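Local coordinates for protein 30-kDa cleavage and polyadenylation specificity factor 30 (Arabidopsis thaliana, PDB 5ZUU) that recognises m6A-modified RNA through this YTH domain and, within the CPSF complex, takes part in pre-mRNA 3'-end formation and poly(A) site selection, at residues S33-V38 / M161-A166; V59-S64 / R101-K106; H116-L121 / A149-L154. All blocks are in the same frame, centred on the assembly; numbering follows the deposited sequence. Where two conformers were deposited one is given.

In the fold
All three contacts belong to the YTH domain of the longer protein, and strand 103-114 ties them together. Contact 2 joins strands 58-65 and 103-114 across strand 70-77 of the mixed sheet, its centre about 5 Å from that of the chain. Contact 1 packs helix 27-36 against helix 159-172, about 12 Å from contact 2; contact 3 places the loop following strand 103-114 on helix 142-154, about 19 Å from contact 2 (all centre to centre). Along the chain contact 1 encloses the other two, which follow one another. By nearest atoms, contacts 2 and 3 lie about 5 and 7 Å from the bound m6A RNA, whereas contact 1 packs helices about 16 Å away.

Contact 1: S33-V38 / M161-A166; sequences SVQQGV and MAISIA
This is a partly buried helix-helix contact in which Val34, near the end of helix 27-36, meets Ser164 of helix 159-172 beside the central sheet. The backbones come closest at this pair, with Val34 CA and Ser164 CA 5.5 Å apart. Val34 CG1 stands anti to the backbone N (chi1 170°), which carries this methyl to 4.0 Å from Ser164 CB. Ile163 CG2 borders the same methyl more loosely. Gln35, bent at chi2, crosses Ile163 at about a right angle, with Gln35 OE1 4.0 Å from Ile163 CG2 in one of two deposited conformers.

No direct hydrogen bond joins 33-38 to 161-166; two waters do the polar joining, the second weakly at Gln35 OE1. Water 1 donates to Val34 O at 2.7 Å and accepts from Ser164 OG at 2.9 Å. Water 2 donates to Ile163 O at 2.8 Å.

Within the YTH fold both helices lean on strand 103-114: Trp107 is touched by Val34 and by Ser164, and its NE1 is hydrogen-bonded to Ser33 OG. That hydroxyl, Ser33 OG, also donates to Val38 O at 2.7 Å, from above the carbonyl plane (40° out of it), spanning the turn after the helix. The turn begins at Gly37, with positive phi (69°). Further along helix 159-172, Arg171 NH1 makes a direct link, bonded to Gln35 O.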
ATOM      1  N   SER A  33       0.885   1.109  10.368  1.00 15.06           N
ATOM      2  CA  SER A  33       1.680   0.566   9.280  1.00 14.51           C
ATOM      3  C   SER A  33       2.808   1.519   8.830  1.00 14.32           C
ATOM      4  O   SER A  33       3.939   1.139   8.568  1.00 13.20           O
ATOM      5  CB  SER A  33       0.761   0.242   8.112  1.00 12.66           C
ATOM      6  OG  SER A  33       1.505  -0.249   7.056  1.00 11.43           O
ATOM      7  N   VAL A  34       2.444   2.777   8.732  1.00 16.46           N
ATOM      8  CA  VAL A  34       3.373   3.830   8.319  1.00 17.89           C
ATOM      9  C   VAL A  34       4.507   3.981   9.324  1.00 19.18           C
ATOM     10  O   VAL A  34       5.662   4.090   8.927  1.00 20.48           O
ATOM     11  CB  VAL A  34       2.618   5.153   8.114  1.00 18.32           C
ATOM     12  CG1 VAL A  34       3.592   6.302   7.935  1.00 20.85           C
ATOM     13  CG2 VAL A  34       1.707   5.045   6.887  1.00 17.58           C
ATOM     14  N   GLN A  35       4.192   3.974  10.614  0.50 19.28           N
ATOM     15  CA  GLN A  35       5.229   4.124  11.651  0.50 19.61           C
ATOM     16  C   GLN A  35       6.142   2.900  11.723  0.50 21.07           C
ATOM     17  O   GLN A  35       7.323   3.025  12.008  0.50 21.37           O
ATOM     18  CB  GLN A  35       4.591   4.448  13.026  0.50 19.27           C
ATOM     19  CG  GLN A  35       5.533   4.380  14.240  0.50 18.65           C
ATOM     20  CD  GLN A  35       6.727   5.294  14.107  0.50 18.48           C
ATOM     21  OE1 GLN A  35       6.587   6.465  13.731  0.50 19.17           O
ATOM     22  NE2 GLN A  35       7.912   4.770  14.400  0.50 17.16           N
ATOM     23  N   GLN A  36       5.605   1.716  11.435  1.00 23.52           N
ATOM     24  CA  GLN A  36       6.352   0.470  11.625  1.00 22.42           C
ATOM     25  C   GLN A  36       6.823  -0.225  10.376  1.00 18.17           C
ATOM     26  O   GLN A  36       7.618  -1.112  10.480  1.00 16.73           O
ATOM     27  CB  GLN A  36       5.459  -0.469  12.449  1.00 26.25           C
ATOM     28  CG  GLN A  36       5.264   0.093  13.840  1.00 28.59           C
ATOM     29  CD  GLN A  36       4.289  -0.674  14.655  1.00 33.02           C
ATOM     30  OE1 GLN A  36       4.037  -1.854  14.429  1.00 34.51           O
ATOM     31  NE2 GLN A  36       3.721   0.004  15.639  1.00 41.70           N
ATOM     32  N   GLY A  37       6.333   0.125   9.192  1.00 15.43           N
ATOM     33  CA  GLY A  37       6.774  -0.619   7.993  1.00 15.23           C
ATOM     34  C   GLY A  37       6.290  -2.048   7.884  1.00 14.53           C
ATOM     35  O   GLY A  37       6.999  -2.961   7.373  1.00 14.75           O
ATOM     36  N   VAL A  38       5.045  -2.217   8.291  1.00 16.05           N
ATOM     37  CA  VAL A  38       4.448  -3.518   8.507  1.00 16.63           C
ATOM     38  C   VAL A  38       2.986  -3.497   8.155  1.00 14.13           C
ATOM     39  O   VAL A  38       2.341  -2.508   8.358  1.00 14.93           O
ATOM     40  CB  VAL A  38       4.715  -3.859   9.991  1.00 20.48           C
ATOM     41  CG1 VAL A  38       3.488  -4.151  10.801  1.00 21.26           C
ATOM     42  CG2 VAL A  38       5.755  -4.936  10.091  1.00 21.51           C
ATOM     43  N   MET A 161       4.241  11.078   5.042  1.00 21.20           N
ATOM     44  CA  MET A 161       5.409  10.734   4.215  1.00 20.95           C
ATOM     45  C   MET A 161       6.717  10.874   4.982  1.00 21.22           C
ATOM     46  O   MET A 161       7.520   9.947   5.022  1.00 19.58           O
ATOM     47  CB  MET A 161       5.488  11.567   2.955  1.00 21.24           C
ATOM     48  CG  MET A 161       6.571  11.093   1.985  1.00 22.10           C
ATOM     49  SD  MET A 161       6.164   9.684   0.900  1.00 24.22           S
ATOM     50  CE  MET A 161       7.066   8.359   1.686  1.00 24.25           C
ATOM     51  N   ALA A 162       6.952  12.057   5.523  1.00 23.41           N
ATOM     52  CA  ALA A 162       8.183  12.306   6.287  1.00 25.08           C
ATOM     53  C   ALA A 162       8.217  11.386   7.543  1.00 24.24           C
ATOM     54  O   ALA A 162       9.251  10.802   7.878  1.00 25.60           O
ATOM     55  CB  ALA A 162       8.273  13.811   6.645  1.00 24.37           C
ATOM     56  N   ILE A 163       7.056  11.166   8.160  1.00 26.18           N
ATOM     57  CA  ILE A 163       6.967  10.193   9.278  1.00 26.02           C
ATOM     58  C   ILE A 163       7.515   8.820   8.862  1.00 25.74           C
ATOM     59  O   ILE A 163       8.352   8.217   9.562  1.00 24.61           O
ATOM     60  CB  ILE A 163       5.550  10.095   9.845  1.00 26.19           C
ATOM     61  CG1 ILE A 163       5.193  11.408  10.569  1.00 28.66           C
ATOM     62  CG2 ILE A 163       5.482   8.972  10.864  1.00 26.84           C
ATOM     63  CD1 ILE A 163       3.732  11.511  10.941  1.00 29.43           C
ATOM     64  N   SER A 164       7.083   8.364   7.688  1.00 22.35           N
ATOM     65  CA  SER A 164       7.560   7.123   7.163  1.00 22.57           C
ATOM     66  C   SER A 164       9.064   7.099   6.958  1.00 21.87           C
ATOM     67  O   SER A 164       9.704   6.133   7.293  1.00 20.18           O
ATOM     68  CB  SER A 164       6.887   6.845   5.810  1.00 22.61           C
ATOM     69  OG  SER A 164       7.173   5.526   5.510  1.00 25.58           O
ATOM     70  N   ILE A 165       9.594   8.142   6.337  1.00 24.23           N
ATOM     71  CA  ILE A 165      11.034   8.220   5.938  1.00 27.45           C
ATOM     72  C   ILE A 165      11.897   8.192   7.224  1.00 26.02           C
ATOM     73  O   ILE A 165      12.873   7.435   7.319  1.00 27.33           O
ATOM     74  CB  ILE A 165      11.373   9.509   5.068  1.00 28.12           C
ATOM     75  CG1 ILE A 165      10.618   9.545   3.717  1.00 31.96           C
ATOM     76  CG2 ILE A 165      12.859   9.637   4.758  1.00 27.93           C
ATOM     77  CD1 ILE A 165      10.858   8.331   2.850  1.00 32.99           C
ATOM     78  N   ALA A 166      11.482   8.991   8.209  1.00 27.73           N
ATOM     79  CA  ALA A 166      12.131   9.021   9.538  1.00 28.34           C
ATOM     80  C   ALA A 166      12.103   7.630  10.165  1.00 27.54           C
ATOM     81  O   ALA A 166      13.177   7.115  10.520  1.00 28.16           O
ATOM     82  CB  ALA A 166      11.459  10.045  10.450  1.00 27.88           C
TER
HETATM   83  O   HOH W   1       7.793   3.464   7.419  1.00 22.22           O
HETATM   84  O   HOH W   2       8.644   8.797  12.300  1.00 33.61           O

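Contact 2: V59-S64 / R101-K106; sequences VILIFS and RNFSVK
Ser64 OG, on strand 58-65, is hydrogen-bonded to His70 O of strand 70-77 and to Lys23 NZ of strand 17-24; three residues earlier on the same strand, Leu61 reaches across to Phe103 and Val105 of strand 103-114. The crossing itself is wholly apolar. Leu61 CD1 is 4.1 Å from Phe103 CE2 and equally 4.1 Å from Val105 CG1, so one methyl serves both partners. It meets the phenyl ring at the edge, near the ring plane, rather than over a face. Phe103 CG sits between its backbone N and carbonyl carbon (chi1 62°), and the ring extends from there toward Leu61, the two side chains coming from opposite directions. Val105 instead crosses Leu61 at about a right angle.

Strand 70-77 runs between these two strands in the mixed sheet of the YTH fold, antiparallel to each, so the contact joins second neighbours. Leu61 CA and Val105 CA are 8.8 Å apart, and the CB atoms of Leu61, Phe103 and Val105 lean toward each other across strand 70-77, consistent with a sheet curled so that this face is concave. Val22, Ile81 and Leu49 pack around the group. Val105 N probably also hydrogen-bonds to Gly37 O, in the turn after helix 27-36.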
ATOM      1  N   VAL A  59       5.553  -5.978  -5.825  1.00 13.12           N
ATOM      2  CA  VAL A  59       4.160  -5.966  -5.583  1.00 12.03           C
ATOM      3  C   VAL A  59       3.904  -4.654  -4.909  1.00 11.78           C
ATOM      4  O   VAL A  59       4.476  -4.315  -3.814  1.00 11.19           O
ATOM      5  CB  VAL A  59       3.762  -7.147  -4.680  1.00 12.37           C
ATOM      6  CG1 VAL A  59       2.279  -7.070  -4.319  1.00 11.83           C
ATOM      7  CG2 VAL A  59       4.070  -8.431  -5.395  1.00 11.45           C
ATOM      8  N   ILE A  60       3.104  -3.865  -5.608  1.00 11.04           N
ATOM      9  CA  ILE A  60       2.716  -2.544  -5.170  1.00 11.65           C
ATOM     10  C   ILE A  60       1.303  -2.562  -4.577  1.00 11.91           C
ATOM     11  O   ILE A  60       0.342  -2.937  -5.252  1.00 11.54           O
ATOM     12  CB  ILE A  60       2.836  -1.517  -6.322  1.00 11.40           C
ATOM     13  CG1 ILE A  60       4.250  -1.584  -6.924  1.00 11.69           C
ATOM     14  CG2 ILE A  60       2.498  -0.082  -5.817  1.00 11.26           C
ATOM     15  CD1 ILE A  60       5.373  -1.393  -5.913  1.00 12.17           C
ATOM     16  N   LEU A  61       1.201  -2.178  -3.308  1.00 11.95           N
ATOM     17  CA  LEU A  61      -0.066  -2.144  -2.533  1.00 11.18           C
ATOM     18  C   LEU A  61      -0.529  -0.707  -2.430  1.00 11.00           C
ATOM     19  O   LEU A  61       0.102   0.096  -1.779  1.00 11.05           O
ATOM     20  CB  LEU A  61       0.219  -2.687  -1.139  1.00 11.22           C
ATOM     21  CG  LEU A  61       0.886  -4.080  -1.125  1.00 11.13           C
ATOM     22  CD1 LEU A  61       1.132  -4.501   0.284  1.00 11.45           C
ATOM     23  CD2 LEU A  61       0.006  -5.131  -1.809  1.00 10.74           C
ATOM     24  N   ILE A  62      -1.657  -0.400  -3.056  1.00 10.69           N
ATOM     25  CA  ILE A  62      -2.266   0.885  -3.036  1.00 10.53           C
ATOM     26  C   ILE A  62      -3.344   0.894  -1.973  1.00 11.00           C
ATOM     27  O   ILE A  62      -4.397   0.266  -2.147  1.00 11.45           O
ATOM     28  CB  ILE A  62      -2.867   1.190  -4.434  1.00 10.59           C
ATOM     29  CG1 ILE A  62      -1.757   1.185  -5.487  1.00 10.75           C
ATOM     30  CG2 ILE A  62      -3.614   2.513  -4.454  1.00 10.82           C
ATOM     31  CD1 ILE A  62      -2.248   1.263  -6.962  1.00 11.06           C
ATOM     32  N   PHE A  63      -3.138   1.674  -0.906  1.00 11.81           N
ATOM     33  CA  PHE A  63      -3.979   1.666   0.281  1.00 12.32           C
ATOM     34  C   PHE A  63      -5.111   2.608   0.205  1.00 11.31           C
ATOM     35  O   PHE A  63      -5.001   3.688  -0.289  1.00 11.35           O
ATOM     36  CB  PHE A  63      -3.199   2.032   1.556  1.00 13.80           C
ATOM     37  CG  PHE A  63      -2.490   0.886   2.148  1.00 15.91           C
ATOM     38  CD1 PHE A  63      -1.484   0.226   1.408  1.00 16.79           C
ATOM     39  CD2 PHE A  63      -2.802   0.420   3.433  1.00 17.79           C
ATOM     40  CE1 PHE A  63      -0.783  -0.851   1.956  1.00 18.44           C
ATOM     41  CE2 PHE A  63      -2.123  -0.663   3.973  1.00 17.46           C
ATOM     42  CZ  PHE A  63      -1.110  -1.304   3.242  1.00 17.91           C
ATOM     43  N   SER A  64      -6.196   2.217   0.798  1.00 11.14           N
ATOM     44  CA  SER A  64      -7.303   3.091   0.971  1.00 10.83           C
ATOM     45  C   SER A  64      -8.074   2.720   2.186  1.00 11.66           C
ATOM     46  O   SER A  64      -8.544   1.553   2.307  1.00 12.19           O
ATOM     47  CB  SER A  64      -8.162   3.065  -0.244  1.00 10.65           C
ATOM     48  OG  SER A  64      -9.407   3.742   0.032  1.00 11.17           O
ATOM     49  N   ARG A 101      -0.678 -13.015   9.397  1.00 17.73           N
ATOM     50  CA  ARG A 101       0.643 -12.751   9.882  1.00 21.52           C
ATOM     51  C   ARG A 101       1.168 -11.387   9.359  1.00 20.71           C
ATOM     52  O   ARG A 101       0.866 -10.972   8.215  1.00 19.01           O
ATOM     53  CB  ARG A 101       1.562 -13.860   9.430  1.00 23.02           C
ATOM     54  CG  ARG A 101       1.216 -15.220  10.006  1.00 24.70           C
ATOM     55  CD  ARG A 101       1.931 -16.286   9.197  1.00 26.82           C
ATOM     56  NE  ARG A 101       1.443 -17.599   9.623  1.00 28.67           N
ATOM     57  CZ  ARG A 101       2.169 -18.620  10.079  1.00 27.04           C
ATOM     58  NH1 ARG A 101       3.499 -18.614  10.097  1.00 26.35           N
ATOM     59  NH2 ARG A 101       1.532 -19.722  10.431  1.00 27.94           N
ATOM     60  N   ASN A 102       1.955 -10.707  10.200  1.00 17.88           N
ATOM     61  CA  ASN A 102       2.521  -9.424   9.821  1.00 17.56           C
ATOM     62  C   ASN A 102       3.516  -9.706   8.738  1.00 16.50           C
ATOM     63  O   ASN A 102       4.225 -10.704   8.807  1.00 16.56           O
ATOM     64  CB  ASN A 102       3.281  -8.761  10.998  1.00 17.90           C
ATOM     65  CG  ASN A 102       2.370  -8.236  12.079  1.00 17.95           C
ATOM     66  OD1 ASN A 102       1.161  -8.087  11.907  1.00 18.49           O
ATOM     67  ND2 ASN A 102       2.978  -7.858  13.205  1.00 21.47           N
ATOM     68  N   PHE A 103       3.592  -8.834   7.739  1.00 15.85           N
ATOM     69  CA  PHE A 103       4.712  -8.832   6.781  1.00 14.76           C
ATOM     70  C   PHE A 103       5.280  -7.393   6.557  1.00 14.38           C
ATOM     71  O   PHE A 103       4.671  -6.424   6.906  1.00 13.94           O
ATOM     72  CB  PHE A 103       4.282  -9.516   5.462  1.00 14.57           C
ATOM     73  CG  PHE A 103       3.152  -8.800   4.763  1.00 15.20           C
ATOM     74  CD1 PHE A 103       1.825  -9.041   5.117  1.00 14.49           C
ATOM     75  CD2 PHE A 103       3.417  -7.815   3.780  1.00 15.23           C
ATOM     76  CE1 PHE A 103       0.766  -8.336   4.513  1.00 15.38           C
ATOM     77  CE2 PHE A 103       2.357  -7.092   3.193  1.00 15.55           C
ATOM     78  CZ  PHE A 103       1.027  -7.366   3.531  1.00 15.02           C
ATOM     79  N   SER A 104       6.479  -7.285   6.024  1.00 15.71           N
ATOM     80  CA  SER A 104       7.102  -5.989   5.770  1.00 18.37           C
ATOM     81  C   SER A 104       6.538  -5.293   4.562  1.00 16.19           C
ATOM     82  O   SER A 104       6.269  -5.919   3.520  1.00 15.84           O
ATOM     83  CB  SER A 104       8.591  -6.135   5.416  1.00 19.51           C
ATOM     84  OG  SER A 104       9.215  -6.764   6.449  1.00 24.82           O
ATOM     85  N   VAL A 105       6.467  -3.986   4.683  1.00 14.73           N
ATOM     86  CA  VAL A 105       6.180  -3.118   3.562  1.00 14.90           C
ATOM     87  C   VAL A 105       7.113  -1.920   3.677  1.00 14.50           C
ATOM     88  O   VAL A 105       7.561  -1.604   4.756  1.00 15.29           O
ATOM     89  CB  VAL A 105       4.688  -2.708   3.460  1.00 13.50           C
ATOM     90  CG1 VAL A 105       3.837  -3.914   3.366  1.00 12.98           C
ATOM     91  CG2 VAL A 105       4.228  -1.880   4.648  1.00 13.98           C
ATOM     92  N   LYS A 106       7.408  -1.302   2.539  1.00 15.01           N
ATOM     93  CA  LYS A 106       8.115  -0.030   2.464  1.00 15.28           C
ATOM     94  C   LYS A 106       7.191   0.962   1.799  1.00 14.18           C
ATOM     95  O   LYS A 106       6.841   0.796   0.631  1.00 12.83           O
ATOM     96  CB  LYS A 106       9.321  -0.231   1.632  1.00 18.54           C
ATOM     97  CG  LYS A 106      10.094   0.998   1.193  1.00 21.31           C
ATOM     98  CD  LYS A 106      11.337   0.455   0.482  1.00 24.77           C
ATOM     99  CE  LYS A 106      11.885   1.344  -0.603  1.00 29.34           C
ATOM    100  NZ  LYS A 106      12.940   2.164   0.012  1.00 34.22           N
TER

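Contact 3: H116-L121 / A149-L154; sequences HKTRNL and ASLLYL
Leu151 lays its CD1 methyl over the start of the loop, where the 3-10 segment ends at Lys117 and Thr118 follows: Leu151 CD1 is 3.9 Å from Lys117 O and 4.1 Å from Thr118 CG2. Its CG is anti to the carbonyl carbon (chi1 -64°), which directs the branch out from helix 142-154 toward the loop. Leu121 CD1 approaches Leu151 CD1 from further along the loop, at 4.4 Å, so three residues share one leucine branch. Leu151 accounts for most of the surface that the helix contributes.

In the YTH fold this loop follows strand 103-114 and leads into the small hairpin begun by strand 122-123; the contact sets the chain leaving strand 103-114 against helix 142-154. Leu151 on Leu113, with Leu152 on Cys111 and Leu113, ties the helix to the sheet. Separately, Leu121 continues along the same helix to Val144 and Leu148. A salt bridge from Lys117 NZ to Glu155 adds a charged link just past the helix segment.

Several bonds lie within the loop. Thr118 to Leu121 form a type I beta turn, with Leu121 N donating to Thr118 O at 3.1 Å, and Thr118 OG1 is hydrogen-bonded to Phe115 O. His116 O accepts twice from one residue: Arg119 N at 3.2 Å, and Arg119 NH1 at 2.9 Å through a nearly straight N-H...O hydrogen bond (169°). These donors come to opposite faces of the carbonyl plane. Arg119 NH1 simultaneously sits 3.3 Å above the plane of the His116 ring, over its centre.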
ATOM      1  N   HIS A 116     -12.750  11.080  -6.769  1.00 15.48           N
ATOM      2  CA  HIS A 116     -13.231  11.966  -7.855  1.00 15.05           C
ATOM      3  C   HIS A 116     -12.186  11.991  -8.943  1.00 15.07           C
ATOM      4  O   HIS A 116     -12.491  11.838 -10.163  1.00 14.33           O
ATOM      5  CB  HIS A 116     -13.498  13.383  -7.316  1.00 14.54           C
ATOM      6  CG  HIS A 116     -14.257  14.247  -8.278  1.00 17.10           C
ATOM      7  ND1 HIS A 116     -15.458  13.842  -8.850  1.00 16.36           N
ATOM      8  CD2 HIS A 116     -13.941  15.437  -8.849  1.00 16.41           C
ATOM      9  CE1 HIS A 116     -15.857  14.776  -9.707  1.00 18.52           C
ATOM     10  NE2 HIS A 116     -14.970  15.760  -9.699  1.00 17.20           N
ATOM     11  N   LYS A 117     -10.935  12.098  -8.509  1.00 14.01           N
ATOM     12  CA  LYS A 117      -9.822  12.157  -9.448  1.00 14.40           C
ATOM     13  C   LYS A 117      -9.474  10.868 -10.152  1.00 13.87           C
ATOM     14  O   LYS A 117      -8.781  10.928 -11.128  1.00 15.66           O
ATOM     15  CB  LYS A 117      -8.572  12.713  -8.788  1.00 14.50           C
ATOM     16  CG  LYS A 117      -8.734  14.164  -8.457  1.00 15.57           C
ATOM     17  CD  LYS A 117      -7.509  14.583  -7.676  1.00 16.18           C
ATOM     18  CE  LYS A 117      -7.621  15.982  -7.105  1.00 16.32           C
ATOM     19  NZ  LYS A 117      -6.526  16.053  -6.081  1.00 17.24           N
ATOM     20  N   THR A 118      -9.971   9.736  -9.684  1.00 12.42           N
ATOM     21  CA  THR A 118      -9.808   8.447 -10.313  1.00 11.62           C
ATOM     22  C   THR A 118     -11.027   7.961 -11.027  1.00 11.86           C
ATOM     23  O   THR A 118     -11.077   6.809 -11.414  1.00 11.83           O
ATOM     24  CB  THR A 118      -9.439   7.351  -9.280  1.00 11.12           C
ATOM     25  OG1 THR A 118     -10.582   6.994  -8.509  1.00 10.78           O
ATOM     26  CG2 THR A 118      -8.400   7.817  -8.364  1.00 10.70           C
ATOM     27  N   ARG A 119     -11.989   8.831 -11.263  1.00 12.47           N
ATOM     28  CA  ARG A 119     -13.330   8.395 -11.682  1.00 12.98           C
ATOM     29  C   ARG A 119     -13.377   7.937 -13.144  1.00 12.88           C
ATOM     30  O   ARG A 119     -14.324   7.286 -13.533  1.00 11.64           O
ATOM     31  CB  ARG A 119     -14.381   9.486 -11.424  1.00 12.85           C
ATOM     32  CG  ARG A 119     -14.304  10.752 -12.320  1.00 14.42           C
ATOM     33  CD  ARG A 119     -15.336  11.804 -11.819  1.00 14.51           C
ATOM     34  NE  ARG A 119     -15.402  12.994 -12.651  1.00 14.28           N
ATOM     35  CZ  ARG A 119     -14.478  13.960 -12.680  1.00 15.98           C
ATOM     36  NH1 ARG A 119     -13.335  13.923 -11.961  1.00 16.89           N
ATOM     37  NH2 ARG A 119     -14.671  14.991 -13.461  1.00 17.29           N
ATOM     38  N   ASN A 120     -12.369   8.255 -13.952  1.00 13.38           N
ATOM     39  CA  ASN A 120     -12.337   7.746 -15.329  1.00 13.55           C
ATOM     40  C   ASN A 120     -11.501   6.478 -15.470  1.00 14.26           C
ATOM     41  O   ASN A 120     -11.215   6.031 -16.587  1.00 16.71           O
ATOM     42  CB  ASN A 120     -11.948   8.858 -16.295  1.00 14.00           C
ATOM     43  CG  ASN A 120     -10.527   9.310 -16.114  1.00 13.78           C
ATOM     44  OD1 ASN A 120      -9.986   9.096 -15.027  1.00 15.65           O
ATOM     45  ND2 ASN A 120      -9.925   9.929 -17.146  1.00 11.89           N
ATOM     46  N   LEU A 121     -11.121   5.856 -14.349  1.00 14.28           N
ATOM     47  CA  LEU A 121     -10.260   4.696 -14.374  1.00 15.60           C
ATOM     48  C   LEU A 121     -11.049   3.513 -13.914  1.00 14.84           C
ATOM     49  O   LEU A 121     -11.521   3.492 -12.792  1.00 14.03           O
ATOM     50  CB  LEU A 121      -9.061   4.838 -13.425  1.00 17.57           C
ATOM     51  CG  LEU A 121      -7.683   5.081 -13.897  1.00 21.31           C
ATOM     52  CD1 LEU A 121      -6.638   4.702 -12.830  1.00 22.20           C
ATOM     53  CD2 LEU A 121      -7.435   4.245 -15.126  1.00 23.88           C
ATOM     54  N   ALA A 149      -1.403   4.314  -9.649  1.00 12.69           N
ATOM     55  CA  ALA A 149      -0.211   4.742  -8.893  1.00 14.40           C
ATOM     56  C   ALA A 149       0.326   6.089  -9.438  1.00 15.77           C
ATOM     57  O   ALA A 149       0.679   6.987  -8.692  1.00 16.27           O
ATOM     58  CB  ALA A 149       0.895   3.702  -8.986  1.00 14.52           C
ATOM     59  N   SER A 150       0.356   6.259 -10.751  1.00 15.97           N
ATOM     60  CA  SER A 150       0.835   7.531 -11.271  1.00 15.83           C
ATOM     61  C   SER A 150       0.020   8.740 -10.727  1.00 13.92           C
ATOM     62  O   SER A 150       0.605   9.789 -10.477  1.00 12.88           O
ATOM     63  CB  SER A 150       0.951   7.494 -12.799  1.00 17.43           C
ATOM     64  OG  SER A 150      -0.276   7.905 -13.299  1.00 24.79           O
ATOM     65  N   LEU A 151      -1.289   8.579 -10.476  1.00 11.94           N
ATOM     66  CA  LEU A 151      -2.092   9.658  -9.903  1.00 11.37           C
ATOM     67  C   LEU A 151      -1.665  10.000  -8.462  1.00 11.19           C
ATOM     68  O   LEU A 151      -1.767  11.169  -8.013  1.00 10.39           O
ATOM     69  CB  LEU A 151      -3.594   9.329  -9.894  1.00 11.43           C
ATOM     70  CG  LEU A 151      -4.202   9.171 -11.279  1.00 12.18           C
ATOM     71  CD1 LEU A 151      -5.623   8.621 -11.219  1.00 12.08           C
ATOM     72  CD2 LEU A 151      -4.173  10.476 -12.079  1.00 12.37           C
ATOM     73  N   LEU A 152      -1.278   8.963  -7.726  1.00 11.34           N
ATOM     74  CA  LEU A 152      -0.782   9.147  -6.385  1.00 11.94           C
ATOM     75  C   LEU A 152       0.451  10.089  -6.396  1.00 11.25           C
ATOM     76  O   LEU A 152       0.552  10.977  -5.554  1.00 10.66           O
ATOM     77  CB  LEU A 152      -0.363   7.822  -5.760  1.00 12.33           C
ATOM     78  CG  LEU A 152      -1.408   6.735  -5.445  1.00 12.76           C
ATOM     79  CD1 LEU A 152      -0.649   5.457  -5.032  1.00 13.43           C
ATOM     80  CD2 LEU A 152      -2.329   7.235  -4.343  1.00 13.13           C
ATOM     81  N   TYR A 153       1.386   9.842  -7.301  1.00 12.38           N
ATOM     82  CA  TYR A 153       2.595  10.676  -7.440  1.00 12.74           C
ATOM     83  C   TYR A 153       2.314  12.139  -7.926  1.00 13.65           C
ATOM     84  O   TYR A 153       3.200  12.981  -7.806  1.00 15.57           O
ATOM     85  CB  TYR A 153       3.583   9.991  -8.341  1.00 12.76           C
ATOM     86  CG  TYR A 153       4.288   8.913  -7.582  1.00 13.46           C
ATOM     87  CD1 TYR A 153       5.433   9.192  -6.815  1.00 13.70           C
ATOM     88  CD2 TYR A 153       3.788   7.612  -7.569  1.00 13.03           C
ATOM     89  CE1 TYR A 153       6.056   8.185  -6.097  1.00 13.80           C
ATOM     90  CE2 TYR A 153       4.397   6.616  -6.866  1.00 13.12           C
ATOM     91  CZ  TYR A 153       5.523   6.893  -6.104  1.00 13.63           C
ATOM     92  OH  TYR A 153       6.150   5.840  -5.469  1.00 11.79           O
ATOM     93  N   LEU A 154       1.115  12.447  -8.443  1.00 12.19           N
ATOM     94  CA  LEU A 154       0.739  13.815  -8.687  1.00 12.53           C
ATOM     95  C   LEU A 154       0.331  14.548  -7.435  1.00 12.48           C
ATOM     96  O   LEU A 154       0.364  15.777  -7.437  1.00 13.08           O
ATOM     97  CB  LEU A 154      -0.382  13.915  -9.731  1.00 12.06           C
ATOM     98  CG  LEU A 154      -0.073  13.261 -11.040  1.00 11.47           C
ATOM     99  CD1 LEU A 154      -1.323  13.332 -11.891  1.00 12.36           C
ATOM    100  CD2 LEU A 154       1.095  13.869 -11.760  1.00 11.26           C
TER